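Local structure of hydrolase, haloacid dehalogenase-like family (Chlorobaculum tepidum, 2HCF) at residues K17-N22 and R89-L94; Y34-S39 and S59-E64; G47-A52 and A141-A146; S171-I176 and R187-R192; I194-G199 and K216-T221. The protein is probably a magnesium-dependent hydrolase of the haloacid dehalogenase superfamily, with a helical cap set on a Rossmann-like core. All blocks are in the same frame, centred on the assembly; numbering follows the deposited sequence. Where two conformers were deposited one is given.

Interaction 1: K17-N22 and R89-L94; sequences KVESMN and REDITL
Val18 and Ile92 lie side by side and point the same way, both methyls of Val18 resting on the tip of Ile92, with Val18 CG2 3.8 Å from Ile92 CD1. Ile92 brings that tip across by a bend at chi2 (-61°). Beta-branched residues such as these suit an extended strand. Lys17 and Thr93 form the hydrogen-bonded pair beside them: Thr93 N gives to Lys17 O at 2.9 Å, and Lys17 N returns a bond to Thr93 O. This antiparallel ribbon probably corresponds to the flap of haloacid dehalogenase enzymes, with the largely helical residues between its strands forming the cap, as in relatives. Past the strands, Glu19 N reaches Asp91 O (2.8 Å). The side chains of Glu19 and Asp91 cross at about a right angle, their carboxylate planes 78° apart, and Asp91 OD1 sits 3.8 Å from Glu19 CB. Met21 (a selenomethionine) crosses Asp91 similarly, its CG 4.0 Å from Asp91 CG. Asp91 OD2 accepts from Arg88 N, so an alanine here would probably leave that amide without its acceptor and open a gap beside Glu19 CB and Met21 CG. A water donates to both Lys17 O and Asp91 O and meets Thr93 OG1 at 2.8 Å.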
# COMPACT_ATOMS: atom_id res chain seq x y z
N LYS A 17 6.34 2.58 8.59
CA LYS A 17 6.98 1.27 8.69
C LYS A 17 6.53 0.57 9.93
O LYS A 17 6.14 1.21 10.92
CB LYS A 17 8.49 1.38 8.72
CG LYS A 17 9.04 1.83 7.37
CD LYS A 17 10.53 1.93 7.37
CE LYS A 17 10.99 2.44 6.00
NZ LYS A 17 12.46 2.63 5.90
N VAL A 18 6.57 -0.77 9.86
CA VAL A 18 6.19 -1.62 10.96
C VAL A 18 7.37 -2.43 11.42
O VAL A 18 8.21 -2.81 10.62
CB VAL A 18 5.07 -2.61 10.58
CG1 VAL A 18 4.47 -3.26 11.87
CG2 VAL A 18 3.96 -1.87 9.83
N GLU A 19 7.36 -2.74 12.71
CA GLU A 19 8.39 -3.54 13.35
C GLU A 19 8.36 -4.99 12.80
O GLU A 19 7.38 -5.39 12.20
CB GLU A 19 8.15 -3.41 14.86
CG GLU A 19 9.08 -4.08 15.74
CD GLU A 19 10.48 -3.61 15.62
OE1 GLU A 19 10.80 -2.51 16.13
OE2 GLU A 19 11.27 -4.38 15.07
N SER A 20 9.47 -5.72 12.95
CA SER A 20 9.64 -7.11 12.41
C SER A 20 8.61 -8.16 12.89
O SER A 20 8.49 -9.24 12.30
CB SER A 20 11.04 -7.64 12.74
OG SER A 20 11.20 -7.75 14.16
N MSE A 21 7.92 -7.86 13.98
CA MSE A 21 6.75 -8.64 14.39
C MSE A 21 5.72 -8.90 13.27
O MSE A 21 5.05 -9.92 13.27
CB MSE A 21 6.07 -7.95 15.59
CG MSE A 21 5.52 -6.56 15.31
SE MSE A 21 3.72 -6.51 14.55
CE MSE A 21 2.76 -7.28 15.95
N ASN A 22 5.61 -7.99 12.30
CA ASN A 22 4.66 -8.19 11.20
C ASN A 22 4.92 -9.52 10.49
O ASN A 22 4.00 -10.29 10.23
CB ASN A 22 4.75 -7.01 10.21
CG ASN A 22 3.49 -6.86 9.32
OD1 ASN A 22 3.36 -5.87 8.59
ND2 ASN A 22 2.59 -7.84 9.35
N ARG A 89 1.22 0.69 19.18
CA ARG A 89 1.66 1.96 18.60
C ARG A 89 3.17 1.98 18.42
O ARG A 89 3.68 2.44 17.42
CB ARG A 89 1.25 3.12 19.50
CG ARG A 89 1.79 4.49 19.08
CD ARG A 89 1.35 4.86 17.67
NE ARG A 89 1.89 6.15 17.23
CZ ARG A 89 3.01 6.30 16.51
NH1 ARG A 89 3.74 5.26 16.14
NH2 ARG A 89 3.41 7.52 16.18
N GLU A 90 3.87 1.41 19.38
CA GLU A 90 5.34 1.37 19.37
C GLU A 90 5.95 0.53 18.25
O GLU A 90 7.17 0.61 18.00
CB GLU A 90 5.85 0.87 20.72
CG GLU A 90 5.57 1.84 21.88
CD GLU A 90 4.12 1.85 22.39
OE1 GLU A 90 3.36 0.89 22.14
OE2 GLU A 90 3.73 2.86 23.04
N ASP A 91 5.13 -0.29 17.61
CA ASP A 91 5.54 -1.07 16.44
C ASP A 91 5.51 -0.26 15.14
O ASP A 91 6.07 -0.69 14.15
CB ASP A 91 4.65 -2.32 16.30
CG ASP A 91 4.80 -3.29 17.46
OD1 ASP A 91 5.95 -3.48 17.93
OD2 ASP A 91 3.79 -3.88 17.90
N ILE A 92 4.86 0.92 15.15
CA ILE A 92 4.65 1.72 13.94
C ILE A 92 5.52 2.97 14.01
O ILE A 92 5.55 3.68 15.02
CB ILE A 92 3.12 2.14 13.73
CG1 ILE A 92 2.18 0.94 13.83
CG2 ILE A 92 2.91 2.85 12.40
CD1 ILE A 92 2.39 -0.18 12.80
N THR A 93 6.22 3.25 12.93
CA THR A 93 7.01 4.45 12.79
C THR A 93 6.42 5.24 11.64
O THR A 93 6.45 4.79 10.52
CB THR A 93 8.45 4.05 12.43
OG1 THR A 93 9.01 3.37 13.55
CG2 THR A 93 9.31 5.25 12.06
N LEU A 94 5.87 6.42 11.93
CA LEU A 94 5.42 7.33 10.89
C LEU A 94 6.64 7.96 10.17
O LEU A 94 7.58 8.41 10.83
CB LEU A 94 4.51 8.39 11.53
CG LEU A 94 3.37 8.95 10.67
CD1 LEU A 94 2.30 7.90 10.48
CD2 LEU A 94 2.77 10.19 11.27
O HOH W 1 8.28 0.70 13.38

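Interaction 2: Y34-S39 and S59-E64; sequences YGTEGS and SNVGLE. With MG (magnesium ion), chain C.
Ser39 and Val61 press together where the loop after helix 21-34 meets the type I beta turn of Ser59 to Gly62, which joins two helices of the cap. The tight end is here: Val61 CG1, anti to the carbonyl carbon (chi1 -60°), is directed at Ser39 CB and lies 3.4 Å from it, closer than usual for two carbons, and 3.6 Å from Gly38 C. Glycine suits position 38 because the backbone there has a positive phi. Next to this pair, Asn60 ND2 donates to Ser39 O at 2.7 Å; the acceptor is in the amide plane and the donor in the carbonyl plane, which helps to set the rotation of the amide. Thr36 shapes the loop through an ST turn, its OG1 accepting from Gly38 N, while its methyl CG2 faces Val61 CG2 and Leu63 CD1 more loosely, at 4.2 Å each. Leu63 CD2 approaches the ring of Tyr34 obliquely, 3.8 Å from Tyr34 CD1, and the phenol OH is anchored on Ile68 O in helix 65-86. The solvent side is quite different. Glu64, at the N-cap of helix 65-86, takes no part in the contact and binds a magnesium ion through OE2 at 2.0 Å. Four waters also ligate this ion, and one of them donates a hydrogen bond of 2.6 Å to Gly62 O.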
# COMPACT_ATOMS: atom_id res chain seq x y z
N TYR A 34 -2.05 -23.86 8.03
CA TYR A 34 -1.47 -24.88 7.15
C TYR A 34 -0.48 -25.84 7.83
O TYR A 34 -0.08 -26.84 7.23
CB TYR A 34 -0.75 -24.22 5.98
CG TYR A 34 -1.62 -23.38 5.08
CD1 TYR A 34 -2.35 -23.97 4.04
CD2 TYR A 34 -1.70 -22.00 5.24
CE1 TYR A 34 -3.13 -23.18 3.19
CE2 TYR A 34 -2.47 -21.22 4.41
CZ TYR A 34 -3.18 -21.81 3.39
OH TYR A 34 -3.95 -21.01 2.59
N GLY A 35 -0.04 -25.51 9.05
CA GLY A 35 1.01 -26.28 9.73
C GLY A 35 2.44 -25.78 9.51
O GLY A 35 3.34 -26.14 10.24
N THR A 36 2.64 -24.94 8.50
CA THR A 36 3.96 -24.43 8.15
C THR A 36 3.87 -22.94 7.86
O THR A 36 2.86 -22.46 7.38
CB THR A 36 4.52 -25.15 6.93
OG1 THR A 36 5.83 -24.64 6.64
CG2 THR A 36 3.63 -24.99 5.71
N GLU A 37 4.95 -22.22 8.18
CA GLU A 37 5.09 -20.82 7.78
C GLU A 37 5.64 -20.67 6.39
O GLU A 37 5.81 -19.57 5.90
CB GLU A 37 5.96 -20.03 8.77
CG GLU A 37 7.40 -20.54 8.95
CD GLU A 37 8.26 -19.57 9.78
OE1 GLU A 37 8.83 -18.63 9.19
OE2 GLU A 37 8.38 -19.77 11.01
N GLY A 38 5.90 -21.79 5.73
CA GLY A 38 6.46 -21.74 4.42
C GLY A 38 7.91 -21.36 4.54
O GLY A 38 8.55 -21.59 5.56
N SER A 39 8.43 -20.78 3.47
CA SER A 39 9.84 -20.48 3.38
C SER A 39 10.07 -19.41 2.34
O SER A 39 9.70 -19.58 1.18
CB SER A 39 10.62 -21.76 2.99
OG SER A 39 12.02 -21.59 3.11
N SER A 59 4.01 -21.94 -1.65
CA SER A 59 4.37 -22.70 -2.82
C SER A 59 5.88 -23.08 -2.81
O SER A 59 6.26 -24.13 -3.35
CB SER A 59 3.95 -21.95 -4.09
OG SER A 59 4.77 -20.81 -4.25
N ASN A 60 6.71 -22.24 -2.17
CA ASN A 60 8.15 -22.52 -1.97
C ASN A 60 8.42 -23.82 -1.22
O ASN A 60 9.43 -24.48 -1.47
CB ASN A 60 8.83 -21.36 -1.21
CG ASN A 60 9.12 -20.14 -2.08
OD1 ASN A 60 9.11 -20.22 -3.30
ND2 ASN A 60 9.43 -19.01 -1.43
N VAL A 61 7.53 -24.20 -0.30
CA VAL A 61 7.71 -25.45 0.41
C VAL A 61 6.94 -26.64 -0.21
O VAL A 61 6.93 -27.72 0.36
CB VAL A 61 7.44 -25.31 1.93
CG1 VAL A 61 8.37 -24.31 2.53
CG2 VAL A 61 6.00 -24.94 2.22
N GLY A 62 6.33 -26.44 -1.37
CA GLY A 62 5.75 -27.53 -2.16
C GLY A 62 4.23 -27.65 -2.16
O GLY A 62 3.69 -28.57 -2.76
N LEU A 63 3.52 -26.75 -1.48
CA LEU A 63 2.05 -26.74 -1.53
C LEU A 63 1.53 -26.36 -2.91
O LEU A 63 2.05 -25.46 -3.53
CB LEU A 63 1.48 -25.76 -0.50
CG LEU A 63 1.33 -26.22 0.95
CD1 LEU A 63 2.60 -26.05 1.74
CD2 LEU A 63 0.18 -25.48 1.64
N GLU A 64 0.51 -27.06 -3.41
CA GLU A 64 -0.12 -26.72 -4.72
C GLU A 64 -1.00 -25.49 -4.56
O GLU A 64 -1.46 -25.24 -3.47
CB GLU A 64 -0.94 -27.89 -5.28
CG GLU A 64 -0.17 -29.19 -5.43
CD GLU A 64 1.04 -29.04 -6.35
OE1 GLU A 64 0.96 -28.21 -7.29
OE2 GLU A 64 2.06 -29.74 -6.13
MG MG C . 3.97 -29.72 -6.87
O HOH W 2 4.80 -28.78 -5.05
O HOH W 3 5.65 -29.89 -7.83
O HOH W 4 4.08 -31.77 -5.86
O HOH W 5 2.61 -30.63 -8.38

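Interaction 3: G47-A52 and A141-A146; sequences GKMDGA and AFADDA
Asp50 touches Ala143 through CB, 4.0 Å from Ala143 CB, while its flat carboxylate serves a partner outside the two segments, OD2 accepting from Phe120 N. The carboxylate of Asp145 works within its own loop: OD2 takes Phe142 N at 2.9 Å, on the anti side and 25° out of the carboxylate plane, and also forms a salt bridge with Arg159. Asp145 N answers by donating to Phe142 O, so the turn that presents Ala143 is tied through both the side chain and the backbone of the same residue. Against this turn lies Met49 (a selenomethionine), at the N-cap position of helix 50-59. Bends at chi2 (-67°) and chi3 (-50°) curl its flexible chain so that CE does the touching. That methyl lies 3.6 Å from Ala143 CB, an unusually tight 3.3 Å from Ala143 CA, and equally near Ala146 O. The small Ala143 lets CE lie against both its CB and its CA. The contact joins the first turn of a cap helix to the loop after core strand 140-141, with Leu152 also packed on Met49. No direct hydrogen bond crosses between the two segments. A water gives a 2.8 Å bond to Ala146 O and accepts a weak one from Gly51 N. Across these segments, then, the fit is one of shape, eased by a single water, while the directional bonds of Asp50 go to the core loop, from its backbone to Gly118 and from its carboxylate to Phe120.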
# COMPACT_ATOMS: atom_id res chain seq x y z
N GLY A 47 6.35 -3.97 -1.64
CA GLY A 47 5.53 -3.67 -2.79
C GLY A 47 4.65 -4.79 -3.29
O GLY A 47 3.90 -4.61 -4.24
N LYS A 48 4.70 -5.96 -2.64
CA LYS A 48 3.93 -7.11 -3.08
C LYS A 48 2.58 -7.21 -2.34
O LYS A 48 2.36 -6.59 -1.30
CB LYS A 48 4.79 -8.38 -2.96
CG LYS A 48 5.95 -8.38 -3.97
CD LYS A 48 7.02 -9.39 -3.63
N MSE A 49 1.64 -7.94 -2.94
CA MSE A 49 0.29 -8.06 -2.41
C MSE A 49 0.29 -9.11 -1.28
O MSE A 49 0.91 -10.14 -1.44
CB MSE A 49 -0.64 -8.49 -3.53
CG MSE A 49 -0.68 -7.57 -4.74
SE MSE A 49 -1.50 -5.86 -4.28
CE MSE A 49 -2.89 -6.34 -3.52
N ASP A 50 -0.41 -8.87 -0.17
CA ASP A 50 -0.44 -9.86 0.93
C ASP A 50 -0.84 -11.27 0.42
O ASP A 50 -0.28 -12.28 0.85
CB ASP A 50 -1.40 -9.41 2.03
CG ASP A 50 -0.79 -8.44 2.99
OD1 ASP A 50 0.43 -8.18 2.90
OD2 ASP A 50 -1.55 -7.90 3.84
N GLY A 51 -1.77 -11.34 -0.54
CA GLY A 51 -2.24 -12.63 -1.02
C GLY A 51 -1.18 -13.33 -1.82
O GLY A 51 -1.01 -14.54 -1.71
N ALA A 52 -0.42 -12.56 -2.58
CA ALA A 52 0.64 -13.11 -3.40
C ALA A 52 1.80 -13.61 -2.50
O ALA A 52 2.46 -14.61 -2.81
CB ALA A 52 1.12 -12.07 -4.37
N ALA A 141 -8.00 0.75 -2.86
CA ALA A 141 -7.94 -0.58 -3.36
C ALA A 141 -6.86 -1.32 -2.56
O ALA A 141 -5.79 -0.74 -2.23
CB ALA A 141 -7.62 -0.60 -4.85
N PHE A 142 -7.15 -2.59 -2.24
CA PHE A 142 -6.40 -3.39 -1.27
C PHE A 142 -6.14 -4.83 -1.73
O PHE A 142 -6.61 -5.27 -2.81
CB PHE A 142 -7.15 -3.43 0.06
CG PHE A 142 -7.61 -2.09 0.56
CD1 PHE A 142 -6.80 -1.35 1.41
CD2 PHE A 142 -8.87 -1.59 0.23
CE1 PHE A 142 -7.24 -0.09 1.90
CE2 PHE A 142 -9.31 -0.33 0.73
CZ PHE A 142 -8.47 0.41 1.54
N ALA A 143 -5.40 -5.59 -0.92
CA ALA A 143 -5.12 -7.01 -1.24
C ALA A 143 -6.38 -7.88 -1.21
O ALA A 143 -6.38 -9.00 -1.73
CB ALA A 143 -4.06 -7.60 -0.32
N ASP A 144 -7.45 -7.38 -0.62
CA ASP A 144 -8.74 -8.07 -0.75
C ASP A 144 -9.23 -8.12 -2.20
O ASP A 144 -10.03 -8.97 -2.56
CB ASP A 144 -9.77 -7.41 0.13
CG ASP A 144 -9.21 -7.05 1.48
OD1 ASP A 144 -8.49 -6.05 1.52
OD2 ASP A 144 -9.46 -7.75 2.48
N ASP A 145 -8.72 -7.21 -3.02
CA ASP A 145 -9.26 -7.00 -4.37
C ASP A 145 -8.53 -7.73 -5.48
O ASP A 145 -9.10 -7.95 -6.55
CB ASP A 145 -9.26 -5.51 -4.68
CG ASP A 145 -10.13 -4.71 -3.72
OD1 ASP A 145 -11.26 -5.16 -3.45
OD2 ASP A 145 -9.70 -3.63 -3.24
N ALA A 146 -7.27 -8.09 -5.24
CA ALA A 146 -6.47 -8.78 -6.25
C ALA A 146 -5.17 -9.34 -5.71
O ALA A 146 -4.65 -8.87 -4.71
CB ALA A 146 -6.16 -7.84 -7.40
O HOH W 6 -3.76 -10.25 -2.48

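Interaction 4: S171-I176 and R187-R192; sequences SQIVII and RELDAR
Ser171 O is gripped twice by the guanidinium of Arg192: NE donates at 2.7 Å, with the oxygen nearly in the guanidinium plane, and NH2 adds a weak bond of 3.2 Å. A bend at chi3 (-77°) brings the edge of the guanidinium to this carbonyl. One face of the group is laid over Val174, whose CG2 stands 3.1 Å above the plane, offset toward the rim; an arginine suits the spot because its flat face tolerates a methyl while its edge serves carbonyls. The backbones join as parallel neighbours, Arg192 N giving to Ile173 O (2.8 Å) and Ile175 N to Arg192 O (2.9 Å). Ala191 CB, small enough to slip between the strand's side chains, meets Ile173 CG2 at 3.8 Å and Ile175 CD1 at 4.0 Å. Leu189 crosses Ile173 at about a right angle. Asp190, with positive phi, completes the Schellman motif that ends helix 180-187. That helix links strands 173-177 and 192-196 in a beta-alpha-beta crossover of the Rossmann-like core. Helix 152-164 packs on Ile173 and Leu189, strand 5-9 bonds to the other edge of strand 173-177, and Arg192 also reaches Ile228 O at the end of helix 221-229.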
# COMPACT_ATOMS: atom_id res chain seq x y z
N SER A 171 -3.60 12.77 -16.20
CA SER A 171 -2.78 13.80 -15.55
C SER A 171 -3.36 14.23 -14.23
O SER A 171 -2.68 14.92 -13.48
CB SER A 171 -2.66 15.04 -16.42
OG SER A 171 -3.94 15.58 -16.73
N GLN A 172 -4.62 13.87 -13.99
CA GLN A 172 -5.28 14.14 -12.69
C GLN A 172 -5.16 13.01 -11.65
O GLN A 172 -5.70 13.11 -10.56
CB GLN A 172 -6.77 14.45 -12.93
CG GLN A 172 -7.03 15.77 -13.60
CD GLN A 172 -8.48 15.94 -14.02
OE1 GLN A 172 -9.19 14.97 -14.28
NE2 GLN A 172 -8.92 17.18 -14.12
N ILE A 173 -4.48 11.93 -12.00
CA ILE A 173 -4.33 10.80 -11.11
C ILE A 173 -2.86 10.67 -10.68
O ILE A 173 -1.97 10.63 -11.51
CB ILE A 173 -4.76 9.47 -11.77
CG1 ILE A 173 -6.18 9.59 -12.34
CG2 ILE A 173 -4.64 8.30 -10.73
CD1 ILE A 173 -6.52 8.50 -13.37
N VAL A 174 -2.65 10.62 -9.37
CA VAL A 174 -1.31 10.56 -8.80
C VAL A 174 -1.20 9.32 -7.90
O VAL A 174 -2.01 9.13 -6.98
CB VAL A 174 -0.99 11.85 -7.99
CG1 VAL A 174 0.39 11.78 -7.37
CG2 VAL A 174 -1.11 13.06 -8.88
N ILE A 175 -0.22 8.49 -8.22
CA ILE A 175 0.01 7.27 -7.47
C ILE A 175 1.37 7.32 -6.80
O ILE A 175 2.39 7.47 -7.46
CB ILE A 175 -0.13 6.07 -8.38
CG1 ILE A 175 -1.63 5.82 -8.60
CG2 ILE A 175 0.48 4.83 -7.77
CD1 ILE A 175 -1.95 4.99 -9.80
N ILE A 176 1.36 7.18 -5.48
CA ILE A 176 2.56 7.41 -4.66
C ILE A 176 2.99 6.13 -3.93
O ILE A 176 2.19 5.50 -3.20
CB ILE A 176 2.31 8.54 -3.64
CG1 ILE A 176 1.95 9.84 -4.37
CG2 ILE A 176 3.53 8.75 -2.74
CD1 ILE A 176 1.22 10.87 -3.51
N ARG A 187 1.39 2.94 -14.42
CA ARG A 187 1.38 2.91 -15.87
C ARG A 187 0.05 2.37 -16.41
O ARG A 187 -0.34 2.69 -17.54
CB ARG A 187 2.53 2.06 -16.41
CG ARG A 187 3.94 2.46 -15.92
CD ARG A 187 5.03 1.55 -16.55
NE ARG A 187 6.33 1.73 -15.87
CZ ARG A 187 7.23 0.76 -15.64
NH1 ARG A 187 7.03 -0.51 -16.03
NH2 ARG A 187 8.36 1.07 -15.03
N GLU A 188 -0.65 1.57 -15.61
CA GLU A 188 -1.97 1.04 -15.97
C GLU A 188 -2.96 2.12 -16.39
O GLU A 188 -3.77 1.90 -17.27
CB GLU A 188 -2.56 0.24 -14.82
CG GLU A 188 -1.82 -1.04 -14.57
CD GLU A 188 -1.98 -2.03 -15.71
OE1 GLU A 188 -3.12 -2.23 -16.18
OE2 GLU A 188 -0.97 -2.61 -16.16
N LEU A 189 -2.86 3.30 -15.76
CA LEU A 189 -3.79 4.38 -16.05
C LEU A 189 -3.13 5.55 -16.75
O LEU A 189 -3.76 6.60 -16.89
CB LEU A 189 -4.37 4.89 -14.75
CG LEU A 189 -5.10 3.90 -13.83
CD1 LEU A 189 -5.57 4.69 -12.63
CD2 LEU A 189 -6.27 3.23 -14.54
N ASP A 190 -1.88 5.34 -17.19
CA ASP A 190 -0.98 6.44 -17.60
C ASP A 190 -0.99 7.55 -16.54
O ASP A 190 -0.96 8.74 -16.86
CB ASP A 190 -1.34 6.99 -18.98
CG ASP A 190 -0.27 7.93 -19.55
OD1 ASP A 190 0.89 7.87 -19.11
OD2 ASP A 190 -0.60 8.74 -20.45
N ALA A 191 -1.01 7.15 -15.27
CA ALA A 191 -1.09 8.13 -14.18
C ALA A 191 0.27 8.73 -13.86
O ALA A 191 1.30 8.26 -14.36
CB ALA A 191 -1.66 7.49 -12.97
N ARG A 192 0.27 9.80 -13.06
CA ARG A 192 1.52 10.41 -12.62
C ARG A 192 2.03 9.64 -11.40
O ARG A 192 1.36 9.61 -10.36
CB ARG A 192 1.30 11.89 -12.26
CG ARG A 192 0.93 12.76 -13.47
CD ARG A 192 1.00 14.25 -13.19
NE ARG A 192 -0.16 14.73 -12.43
CZ ARG A 192 -0.12 15.31 -11.24
NH1 ARG A 192 1.01 15.50 -10.57
NH2 ARG A 192 -1.27 15.70 -10.70

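Interaction 5: I194-G199 and K216-T221; sequences IAVATG and KNFAET
Val196 meets Phe218 where the last residue of strand 192-196 in the parallel Rossmann-like sheet gives way to its C-terminal loop. Starting at the branch point, Val196 CB lies 3.7 Å from Phe218 CZ. Of its two methyls, CG1 sits between the backbone N and the carbonyl carbon (chi1 59°) and stays near the same CZ, at 3.7 Å. The other, CG2, is swung over the ring in a CH-pi contact, 4.0 Å from the centroid and 18° off the normal, and it also meets Asn217 CA at 3.7 Å. A beta-branched residue suits this place, since it can keep one methyl at the rim and lay the other on the face. Phe218 also touches Ile176 of the neighbouring strand and Val224 of helix 221-229. With an alanine here, the methyls of Val196 would probably face a gap and Ile176 lose its aromatic neighbour.

The loop of Phe218 is shaped by an Asx turn, Asn217 OD1 accepting from Ala219 N at 3.0 Å. Beyond the strand, Ala197 is the centre of an inverse gamma turn that leads into Thr198, whose two branches serve different partners. Its methyl CG2 lies 3.4 Å from Lys216 O and also against Asn217 CB, while its OG1 is hydrogen-bonded to Gly13 O in the loop of the metal-binding aspartates. No direct hydrogen bond joins the two segments; instead one water donates to Ala197 O and to Lys216 O, each at 2.9 Å.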
# COMPACT_ATOMS: atom_id res chain seq x y z
N ILE A 194 4.65 9.25 -8.37
CA ILE A 194 5.64 9.90 -7.53
C ILE A 194 6.24 8.81 -6.64
O ILE A 194 5.53 8.19 -5.86
CB ILE A 194 5.03 11.02 -6.65
CG1 ILE A 194 4.50 12.20 -7.48
CG2 ILE A 194 6.05 11.52 -5.61
CD1 ILE A 194 3.54 13.09 -6.65
N ALA A 195 7.53 8.57 -6.79
CA ALA A 195 8.23 7.56 -6.00
C ALA A 195 8.96 8.29 -4.90
O ALA A 195 9.46 9.41 -5.12
CB ALA A 195 9.19 6.82 -6.85
N VAL A 196 9.03 7.65 -3.73
CA VAL A 196 9.74 8.19 -2.58
C VAL A 196 10.69 7.11 -2.05
O VAL A 196 10.29 5.96 -1.87
CB VAL A 196 8.72 8.72 -1.52
CG1 VAL A 196 7.81 7.63 -1.06
CG2 VAL A 196 9.45 9.39 -0.37
N ALA A 197 11.96 7.47 -1.86
CA ALA A 197 13.02 6.48 -1.58
C ALA A 197 13.18 6.27 -0.08
O ALA A 197 14.30 6.24 0.45
CB ALA A 197 14.34 6.91 -2.24
N THR A 198 12.04 6.11 0.59
CA THR A 198 12.00 5.89 2.04
C THR A 198 11.76 4.41 2.40
O THR A 198 11.54 4.06 3.56
CB THR A 198 10.92 6.76 2.71
OG1 THR A 198 9.70 6.71 1.97
CG2 THR A 198 11.38 8.18 2.79
N GLY A 199 11.84 3.51 1.40
CA GLY A 199 11.77 2.09 1.68
C GLY A 199 13.12 1.47 1.52
O GLY A 199 14.17 2.09 1.85
N LYS A 216 13.44 12.03 -2.14
CA LYS A 216 14.18 11.32 -1.11
C LYS A 216 13.25 11.00 0.03
O LYS A 216 13.25 9.89 0.56
CB LYS A 216 15.37 12.17 -0.66
CG LYS A 216 16.36 11.48 0.32
CD LYS A 216 16.98 10.21 -0.30
CE LYS A 216 18.32 9.84 0.34
NZ LYS A 216 18.29 10.08 1.82
N ASN A 217 12.47 12.00 0.41
CA ASN A 217 11.52 11.86 1.49
C ASN A 217 10.50 12.99 1.38
O ASN A 217 10.59 13.79 0.45
CB ASN A 217 12.26 11.89 2.83
CG ASN A 217 13.11 13.14 3.00
OD1 ASN A 217 12.61 14.25 2.91
ND2 ASN A 217 14.41 12.95 3.24
N PHE A 218 9.56 13.10 2.32
CA PHE A 218 8.51 14.12 2.24
C PHE A 218 8.71 15.24 3.27
O PHE A 218 7.74 15.85 3.71
CB PHE A 218 7.12 13.50 2.43
CG PHE A 218 6.70 12.50 1.39
CD1 PHE A 218 6.97 12.68 0.04
CD2 PHE A 218 5.94 11.38 1.76
CE1 PHE A 218 6.51 11.75 -0.92
CE2 PHE A 218 5.49 10.46 0.81
CZ PHE A 218 5.78 10.66 -0.53
N ALA A 219 9.96 15.52 3.65
CA ALA A 219 10.26 16.61 4.57
C ALA A 219 9.71 17.97 4.15
O ALA A 219 9.22 18.71 5.00
CB ALA A 219 11.76 16.73 4.77
N GLU A 220 9.79 18.31 2.86
CA GLU A 220 9.38 19.66 2.39
C GLU A 220 7.92 19.65 1.91
O GLU A 220 7.64 19.51 0.73
CB GLU A 220 10.30 20.14 1.28
CG GLU A 220 11.79 20.02 1.56
CD GLU A 220 12.28 20.81 2.79
OE1 GLU A 220 11.67 21.85 3.16
OE2 GLU A 220 13.30 20.38 3.38
N THR A 221 7.00 19.83 2.85
CA THR A 221 5.57 19.65 2.56
C THR A 221 5.10 20.44 1.35
O THR A 221 4.49 19.89 0.45
CB THR A 221 4.75 20.03 3.80
OG1 THR A 221 5.34 19.37 4.92
CG2 THR A 221 3.31 19.60 3.67
O HOH W 7 15.03 8.38 2.22

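In the fold
Interactions 4 and 5 share the core sheet: strands 173-177 and 192-196 are neighbours, Val174 CG1 lies 3.5 Å from Ile194 CD1, and the centres of the two contacts are about 17 Å apart. Interaction 1 joins interaction 5 through Lys17 NZ, 2.9 Å from Thr198 O. Around the magnesium held by Asp10, Asp12 and Asp178, side chains of interactions 1 and 5 each come within about 8 Å of the ion, and those of interactions 3 and 4 within about 10 Å. Along the chain, interaction 2 is nested in the loop that interaction 1 closes. Its centre is about 36 Å from those of interactions 4 and 5, and its magnesium, on Glu64, is a second, separate site.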